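PDB 1FVP: flavoprotein 390, which binds two FMN molecules per subunit, each carrying a myristate, as a non-fluorescent homodimeric relative of bacterial luciferase. Local coordinates for residues F9-Y14 with M129-V134; D36-I41 with K209-M214. One frame throughout, in Å; residues are numbered along the deposited sequence.

Interaction 1 of 2, residues F9-Y14 with M129-V134. With FMA (6-(3-tetradecanoic acid) flavine mononucleotide), chain E.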
loop_
_atom_site.group_PDB
_atom_site.type_symbol
_atom_site.label_atom_id
_atom_site.label_comp_id
_atom_site.label_asym_id
_atom_site.label_seq_id
_atom_site.Cartn_x
_atom_site.Cartn_y
_atom_site.Cartn_z
ATOM N N PHE A 9 8.139 -0.003 -7.483
ATOM C CA PHE A 9 6.702 0.217 -7.727
ATOM C C PHE A 9 6.370 -0.344 -9.120
ATOM O O PHE A 9 7.276 -0.509 -9.940
ATOM C CB PHE A 9 6.297 1.659 -7.603
ATOM C CG PHE A 9 6.526 2.539 -8.794
ATOM C CD1 PHE A 9 5.539 2.672 -9.773
ATOM C CD2 PHE A 9 7.725 3.233 -8.929
ATOM C CE1 PHE A 9 5.746 3.489 -10.866
ATOM C CE2 PHE A 9 7.956 4.066 -10.031
ATOM C CZ PHE A 9 6.952 4.171 -10.992
ATOM N N PHE A 10 5.093 -0.554 -9.316
ATOM C CA PHE A 10 4.505 -1.088 -10.540
ATOM C C PHE A 10 3.217 -0.314 -10.877
ATOM O O PHE A 10 2.471 0.001 -9.930
ATOM C CB PHE A 10 4.106 -2.550 -10.378
ATOM C CG PHE A 10 5.046 -3.515 -9.765
ATOM C CD1 PHE A 10 5.083 -3.711 -8.397
ATOM C CD2 PHE A 10 5.899 -4.273 -10.566
ATOM C CE1 PHE A 10 5.955 -4.630 -7.835
ATOM C CE2 PHE A 10 6.799 -5.198 -10.038
ATOM C CZ PHE A 10 6.811 -5.375 -8.652
ATOM N N VAL A 11 2.949 -0.072 -12.157
ATOM C CA VAL A 11 1.658 0.617 -12.411
ATOM C C VAL A 11 0.684 -0.554 -12.349
ATOM O O VAL A 11 1.128 -1.687 -12.081
ATOM C CB VAL A 11 1.692 1.465 -13.655
ATOM C CG1 VAL A 11 2.795 2.526 -13.616
ATOM C CG2 VAL A 11 1.816 0.609 -14.897
ATOM N N ASN A 12 -0.574 -0.336 -12.552
ATOM C CA ASN A 12 -1.584 -1.416 -12.503
ATOM C C ASN A 12 -2.455 -1.088 -13.718
ATOM O O ASN A 12 -3.340 -0.220 -13.666
ATOM C CB ASN A 12 -2.277 -1.467 -11.174
ATOM C CG ASN A 12 -3.450 -2.414 -11.045
ATOM O OD1 ASN A 12 -3.604 -3.391 -11.801
ATOM N ND2 ASN A 12 -4.309 -2.129 -10.056
ATOM N N PHE A 13 -2.092 -1.809 -14.766
ATOM C CA PHE A 13 -2.823 -1.591 -16.034
ATOM C C PHE A 13 -2.821 -2.807 -16.934
ATOM O O PHE A 13 -1.974 -3.715 -16.799
ATOM C CB PHE A 13 -2.157 -0.364 -16.663
ATOM C CG PHE A 13 -3.197 0.503 -17.301
ATOM C CD1 PHE A 13 -3.829 0.062 -18.463
ATOM C CD2 PHE A 13 -3.526 1.724 -16.728
ATOM C CE1 PHE A 13 -4.804 0.837 -19.068
ATOM C CE2 PHE A 13 -4.498 2.527 -17.325
ATOM C CZ PHE A 13 -5.133 2.068 -18.489
ATOM N N TYR A 14 -3.776 -2.799 -17.861
ATOM C CA TYR A 14 -3.917 -3.909 -18.822
ATOM C C TYR A 14 -3.129 -3.601 -20.094
ATOM O O TYR A 14 -3.212 -2.551 -20.737
ATOM C CB TYR A 14 -5.374 -4.305 -19.034
ATOM C CG TYR A 14 -6.077 -4.817 -17.787
ATOM C CD1 TYR A 14 -5.434 -5.685 -16.889
ATOM C CD2 TYR A 14 -7.396 -4.449 -17.523
ATOM C CE1 TYR A 14 -6.090 -6.160 -15.759
ATOM C CE2 TYR A 14 -8.058 -4.922 -16.397
ATOM C CZ TYR A 14 -7.408 -5.770 -15.518
ATOM O OH TYR A 14 -8.092 -6.203 -14.416
ATOM N N MET A 129 8.990 8.892 -7.501
ATOM C CA MET A 129 8.563 7.802 -8.362
ATOM C C MET A 129 9.013 7.995 -9.831
ATOM O O MET A 129 8.392 8.786 -10.571
ATOM C CB MET A 129 7.069 7.550 -8.405
ATOM C CG MET A 129 6.325 7.615 -7.131
ATOM S SD MET A 129 4.668 6.856 -7.373
ATOM C CE MET A 129 4.081 7.828 -8.761
ATOM N N LEU A 130 9.995 7.199 -10.198
ATOM C CA LEU A 130 10.615 7.126 -11.499
ATOM C C LEU A 130 10.474 5.739 -12.169
ATOM O O LEU A 130 10.537 4.658 -11.587
ATOM C CB LEU A 130 12.111 7.407 -11.337
ATOM C CG LEU A 130 12.627 8.542 -10.518
ATOM C CD1 LEU A 130 14.007 8.220 -9.969
ATOM C CD2 LEU A 130 12.677 9.782 -11.410
ATOM N N HIS A 131 10.364 5.821 -13.476
ATOM C CA HIS A 131 10.240 4.773 -14.469
ATOM C C HIS A 131 11.581 4.436 -15.100
ATOM O O HIS A 131 11.748 4.816 -16.276
ATOM C CB HIS A 131 9.301 5.202 -15.649
ATOM C CG HIS A 131 8.110 4.316 -15.686
ATOM N ND1 HIS A 131 6.802 4.680 -15.574
ATOM C CD2 HIS A 131 8.116 2.956 -15.794
ATOM C CE1 HIS A 131 6.052 3.581 -15.632
ATOM N NE2 HIS A 131 6.810 2.527 -15.751
ATOM N N VAL A 132 12.498 3.788 -14.432
ATOM C CA VAL A 132 13.801 3.434 -15.020
ATOM C C VAL A 132 13.702 2.520 -16.240
ATOM O O VAL A 132 12.761 1.716 -16.419
ATOM C CB VAL A 132 14.659 2.769 -13.919
ATOM C CG1 VAL A 132 15.828 1.966 -14.438
ATOM C CG2 VAL A 132 15.165 3.822 -12.947
ATOM N N ASN A 133 14.726 2.631 -17.070
ATOM C CA ASN A 133 14.889 1.816 -18.297
ATOM C C ASN A 133 16.350 2.007 -18.716
ATOM O O ASN A 133 16.586 3.043 -19.323
ATOM C CB ASN A 133 13.910 2.167 -19.396
ATOM C CG ASN A 133 14.146 1.362 -20.652
ATOM O OD1 ASN A 133 15.297 1.138 -20.994
ATOM N ND2 ASN A 133 13.108 0.908 -21.338
ATOM N N VAL A 134 17.185 1.057 -18.400
ATOM C CA VAL A 134 18.619 1.143 -18.705
ATOM C C VAL A 134 19.076 0.311 -19.887
ATOM O O VAL A 134 18.985 -0.929 -19.856
ATOM C CB VAL A 134 19.378 0.770 -17.400
ATOM C CG1 VAL A 134 20.748 0.144 -17.604
ATOM C CG2 VAL A 134 19.488 1.971 -16.477
HETATM N N1 FMA E . -9.618 -8.621 -16.061
HETATM C C2 FMA E . -9.740 -8.442 -17.379
HETATM O O2 FMA E . -10.633 -8.019 -18.011
HETATM N N3 FMA E . -8.610 -8.814 -18.215
HETATM C C4 FMA E . -7.473 -9.320 -17.683
HETATM O O4 FMA E . -6.587 -9.598 -18.470
HETATM C C4A FMA E . -7.374 -9.504 -16.265
HETATM N N5 FMA E . -6.331 -9.988 -15.626
HETATM C C5A FMA E . -6.185 -10.172 -14.305
HETATM C C6 FMA E . -5.040 -10.708 -13.728
HETATM C C7 FMA E . -4.995 -10.845 -12.358
HETATM C C7M FMA E . -3.755 -11.428 -11.594
HETATM C C8 FMA E . -6.107 -10.473 -11.523
HETATM C C8M FMA E . -6.094 -10.613 -10.038
HETATM C C9 FMA E . -7.227 -9.954 -12.132
HETATM C C9A FMA E . -7.331 -9.791 -13.481
HETATM N N10 FMA E . -8.426 -9.283 -14.159
HETATM C C10 FMA E . -8.572 -9.095 -15.474
HETATM C C1B FMA E . -9.662 -8.873 -13.351
HETATM C C2B FMA E . -10.422 -10.140 -12.763
HETATM O O2B FMA E . -10.245 -11.212 -13.647
HETATM C C3B FMA E . -11.876 -9.715 -12.681
HETATM O "O3'" FMA E . -12.299 -9.163 -13.860
HETATM C C4B FMA E . -12.103 -8.802 -11.473
HETATM O "O4'" FMA E . -10.829 -8.663 -10.735
HETATM C C5B FMA E . -13.149 -9.506 -10.576
HETATM O "O5'" FMA E . -13.383 -8.526 -9.414
HETATM P P FMA E . -14.801 -8.105 -8.867
HETATM O O1P FMA E . -15.711 -9.145 -9.616
HETATM O O2P FMA E . -14.734 -8.450 -7.461
HETATM O O3P FMA E . -14.928 -6.755 -9.045
HETATM C "C1'" FMA E . -4.233 -13.174 -16.133
HETATM O "O1'" FMA E . -3.126 -13.667 -15.694
HETATM O "O2'" FMA E . -4.868 -13.758 -17.042
HETATM C "C2'" FMA E . -4.346 -11.712 -15.918
HETATM C "C3'" FMA E . -3.928 -11.109 -14.594
HETATM C "C4'" FMA E . -2.683 -10.306 -14.642
HETATM C "C5'" FMA E . -2.256 -9.442 -13.479
HETATM C "C6'" FMA E . -1.578 -8.157 -13.798
HETATM C "C7'" FMA E . -2.181 -7.302 -14.900
HETATM C "C8'" FMA E . -1.356 -6.166 -15.349
HETATM C "C9'" FMA E . -0.780 -5.195 -14.309
HETATM C C11 FMA E . 0.614 -5.588 -13.895
HETATM C C12 FMA E . 0.824 -6.252 -12.580
HETATM C C13 FMA E . 0.976 -5.452 -11.338
HETATM C C14 FMA E . 2.318 -5.419 -10.673
HETATM C C15 FMA E . 2.461 -6.192 -9.399
#

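Interaction 2 of 2, residues D36-I41 with K209-M214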
loop_
_atom_site.group_PDB
_atom_site.type_symbol
_atom_site.label_atom_id
_atom_site.label_comp_id
_atom_site.label_asym_id
_atom_site.label_seq_id
_atom_site.Cartn_x
_atom_site.Cartn_y
_atom_site.Cartn_z
ATOM N N ASP A 36 12.676 -10.294 -3.416
ATOM C CA ASP A 36 12.818 -11.308 -2.366
ATOM C C ASP A 36 14.190 -11.966 -2.311
ATOM O O ASP A 36 14.908 -11.716 -1.303
ATOM C CB ASP A 36 11.633 -12.271 -2.300
ATOM C CG ASP A 36 10.542 -11.799 -1.344
ATOM O OD1 ASP A 36 10.580 -12.045 -0.118
ATOM O OD2 ASP A 36 9.582 -11.139 -1.821
ATOM N N GLU A 37 14.565 -12.747 -3.311
ATOM C CA GLU A 37 15.837 -13.467 -3.286
ATOM C C GLU A 37 17.072 -12.936 -3.943
ATOM O O GLU A 37 18.204 -13.349 -3.553
ATOM C CB GLU A 37 15.541 -14.895 -3.804
ATOM C CG GLU A 37 14.260 -15.101 -4.586
ATOM C CD GLU A 37 13.751 -16.484 -4.850
ATOM O OE1 GLU A 37 14.408 -17.446 -5.237
ATOM O OE2 GLU A 37 12.507 -16.599 -4.649
ATOM N N ASP A 38 17.006 -12.041 -4.910
ATOM C CA ASP A 38 18.197 -11.529 -5.616
ATOM C C ASP A 38 18.600 -10.105 -5.262
ATOM O O ASP A 38 19.345 -9.484 -6.060
ATOM C CB ASP A 38 17.986 -11.709 -7.137
ATOM C CG ASP A 38 17.878 -13.159 -7.567
ATOM O OD1 ASP A 38 17.882 -14.072 -6.717
ATOM O OD2 ASP A 38 17.778 -13.406 -8.793
ATOM N N THR A 39 18.156 -9.593 -4.134
ATOM C CA THR A 39 18.483 -8.217 -3.712
ATOM C C THR A 39 18.307 -8.067 -2.219
ATOM O O THR A 39 18.149 -9.076 -1.501
ATOM C CB THR A 39 17.596 -7.211 -4.540
ATOM O OG1 THR A 39 16.347 -7.919 -4.763
ATOM C CG2 THR A 39 18.199 -6.810 -5.879
ATOM N N SER A 40 18.323 -6.850 -1.739
ATOM C CA SER A 40 18.175 -6.457 -0.334
ATOM C C SER A 40 17.394 -5.140 -0.308
ATOM O O SER A 40 16.185 -5.057 -0.135
ATOM C CB SER A 40 19.513 -6.241 0.347
ATOM O OG SER A 40 20.129 -7.436 0.757
ATOM N N ILE A 41 18.158 -4.105 -0.537
ATOM C CA ILE A 41 17.770 -2.711 -0.584
ATOM C C ILE A 41 16.388 -2.451 -1.120
ATOM O O ILE A 41 15.875 -1.375 -0.696
ATOM C CB ILE A 41 18.945 -1.882 -1.211
ATOM C CG1 ILE A 41 18.966 -1.985 -2.740
ATOM C CG2 ILE A 41 20.302 -2.353 -0.582
ATOM C CD1 ILE A 41 19.830 -0.909 -3.454
ATOM N N LYS A 209 18.205 -8.236 -18.586
ATOM C CA LYS A 209 18.808 -6.896 -18.429
ATOM C C LYS A 209 18.417 -6.500 -16.995
ATOM O O LYS A 209 19.310 -6.450 -16.153
ATOM C CB LYS A 209 18.314 -5.782 -19.306
ATOM C CG LYS A 209 19.308 -4.655 -19.521
ATOM C CD LYS A 209 18.973 -3.886 -20.794
ATOM C CE LYS A 209 17.561 -3.364 -20.865
ATOM N NZ LYS A 209 17.258 -2.698 -22.168
ATOM N N LYS A 210 17.112 -6.319 -16.878
ATOM C CA LYS A 210 16.427 -5.922 -15.636
ATOM C C LYS A 210 16.964 -6.629 -14.401
ATOM O O LYS A 210 17.323 -5.927 -13.420
ATOM C CB LYS A 210 14.917 -6.006 -15.737
ATOM C CG LYS A 210 14.204 -6.112 -14.393
ATOM C CD LYS A 210 12.705 -5.916 -14.537
ATOM C CE LYS A 210 11.930 -7.214 -14.655
ATOM N NZ LYS A 210 10.591 -6.934 -15.259
ATOM N N LYS A 211 17.056 -7.947 -14.423
ATOM C CA LYS A 211 17.600 -8.651 -13.244
ATOM C C LYS A 211 19.024 -8.163 -13.009
ATOM O O LYS A 211 19.444 -8.069 -11.852
ATOM C CB LYS A 211 17.559 -10.165 -13.341
ATOM C CG LYS A 211 18.418 -10.899 -12.323
ATOM C CD LYS A 211 18.598 -12.372 -12.616
ATOM C CE LYS A 211 19.230 -12.637 -13.959
ATOM N NZ LYS A 211 20.674 -12.278 -14.059
ATOM N N SER A 212 19.746 -7.839 -14.062
ATOM C CA SER A 212 21.140 -7.385 -13.934
ATOM C C SER A 212 21.291 -5.952 -13.498
ATOM O O SER A 212 22.263 -5.633 -12.780
ATOM C CB SER A 212 21.940 -7.708 -15.186
ATOM O OG SER A 212 22.143 -9.127 -15.158
ATOM N N VAL A 213 20.361 -5.119 -13.924
ATOM C CA VAL A 213 20.362 -3.703 -13.549
ATOM C C VAL A 213 19.838 -3.587 -12.105
ATOM O O VAL A 213 19.943 -2.493 -11.541
ATOM C CB VAL A 213 19.493 -2.825 -14.456
ATOM C CG1 VAL A 213 20.286 -1.615 -14.941
ATOM C CG2 VAL A 213 18.804 -3.560 -15.572
ATOM N N MET A 214 19.269 -4.665 -11.586
ATOM C CA MET A 214 18.717 -4.643 -10.224
ATOM C C MET A 214 19.744 -5.104 -9.204
ATOM O O MET A 214 20.089 -4.328 -8.300
ATOM C CB MET A 214 17.392 -5.380 -10.100
ATOM C CG MET A 214 16.254 -4.448 -10.473
ATOM S SD MET A 214 14.704 -5.390 -10.324
ATOM C CE MET A 214 14.487 -5.412 -8.544
#

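Interaction 1 of 2, residues F9-Y14 with M129-V134
Phe9 and Met129, the nearest backbone pair, keep their CA atoms 7.8 Å apart, because strands 6-11 and 126-134 do not pair with each other but each run parallel to strand 195-199. Side chains therefore bridge the gap. The CB atoms of Phe9 and Met129 both point across it; in Met129 chi1 (-42°) sets CG beside the backbone N, and an extended chi2 (-165°) carries SD over the Phe9 ring, 4.8 Å from the centroid and almost on the ring normal. This is a Met-aromatic contact, at some distance, for which a flexible, polarisable thioether is well suited. Leu130 O approaches the same ring at its edge, near the ring plane, with CE2 as the nearest carbon. Phe9 also turns an edge toward the face of His131 in a T-shaped pair, centroids 5.8 Å apart and planes at 66°. Beyond it, Val11 CG1 reaches His131 CE1 at 4.0 Å. Trp96 meets both Phe9 and His131, adding a third ring to the aromatic core, while the backbone N of His131 is hydrogen-bonded to Asn172 OD1. On strand 6-11, Phe10 points away from this core and lays one ring face against the myristate end, FMA C15 lying 3.7 Å above the plane of the Phe10 ring. Tyr14 turns one ring face to the flavin, with FMA C4 above it near the rim; its hydroxyl is hydrogen-bonded to Lys61 O of the second subunit, which completes this protein's FMA pocket. The side-chain core between parallel strands is characteristic of the beta/alpha-barrel-related luciferase fold.

Interaction 2 of 2, residues D36-I41 with K209-M214
Asp38 and Lys211 make the charged half of this meeting between the end of helix 23-38 and the first turns of helix 207-227. Their side chains cross obliquely: Asp38 OD2 lies 4.0 Å from Lys211 CD, but 6.1 Å from Lys211 NZ, because the lysine chain bends at chi3 and chi4 (59° and 71°). It is thus the aliphatic part of the lysine that lies nearest the carboxylate, whose salt bridge goes instead to Arg33 NH1 on its own helix.

The other half is van der Waals packing. Thr39 CG2 approaches Met214 O at 3.9 Å. A beta-branched threonine suits this place because it sends its two branches to different tasks: the methyl faces helix 207-227, while OG1 is hydrogen-bonded back to Ile34 O and Ile35 O of the preceding helix. Met214 O is itself hydrogen-bonded to Tyr42 OH, and the long side chain of Met214 packs on Ile34 and Phe201.

The stronger polar bonds of both halves thus lie beside the contact, so the end of helix 23-38 and the loop after it meet helix 207-227 through sparse van der Waals contact, to which the opposite charges may add a weak long-range attraction.

How the interactions relate
Interaction 1 lies deep in the subunit, about 7 Å from the chain centre to its own centre, whereas interaction 2 sits about 17 Å out, at the partly exposed helical layer. The first joins two sheet strands through aromatic rings, sulfur and branched aliphatic groups; the second sets a helix end and the following loop against helix 207-227 through Asp38, Thr39, Lys211 and the buried Met214, a more polar mixture that befits a position nearer solvent. Helix 23-38 follows strand 6-11 directly in the chain. The centres of the contacts are 15 Å apart, yet they touch: Val134 at the end of strand 126-134 packs against Val213 and the aliphatic part of Lys209 on helix 207-227.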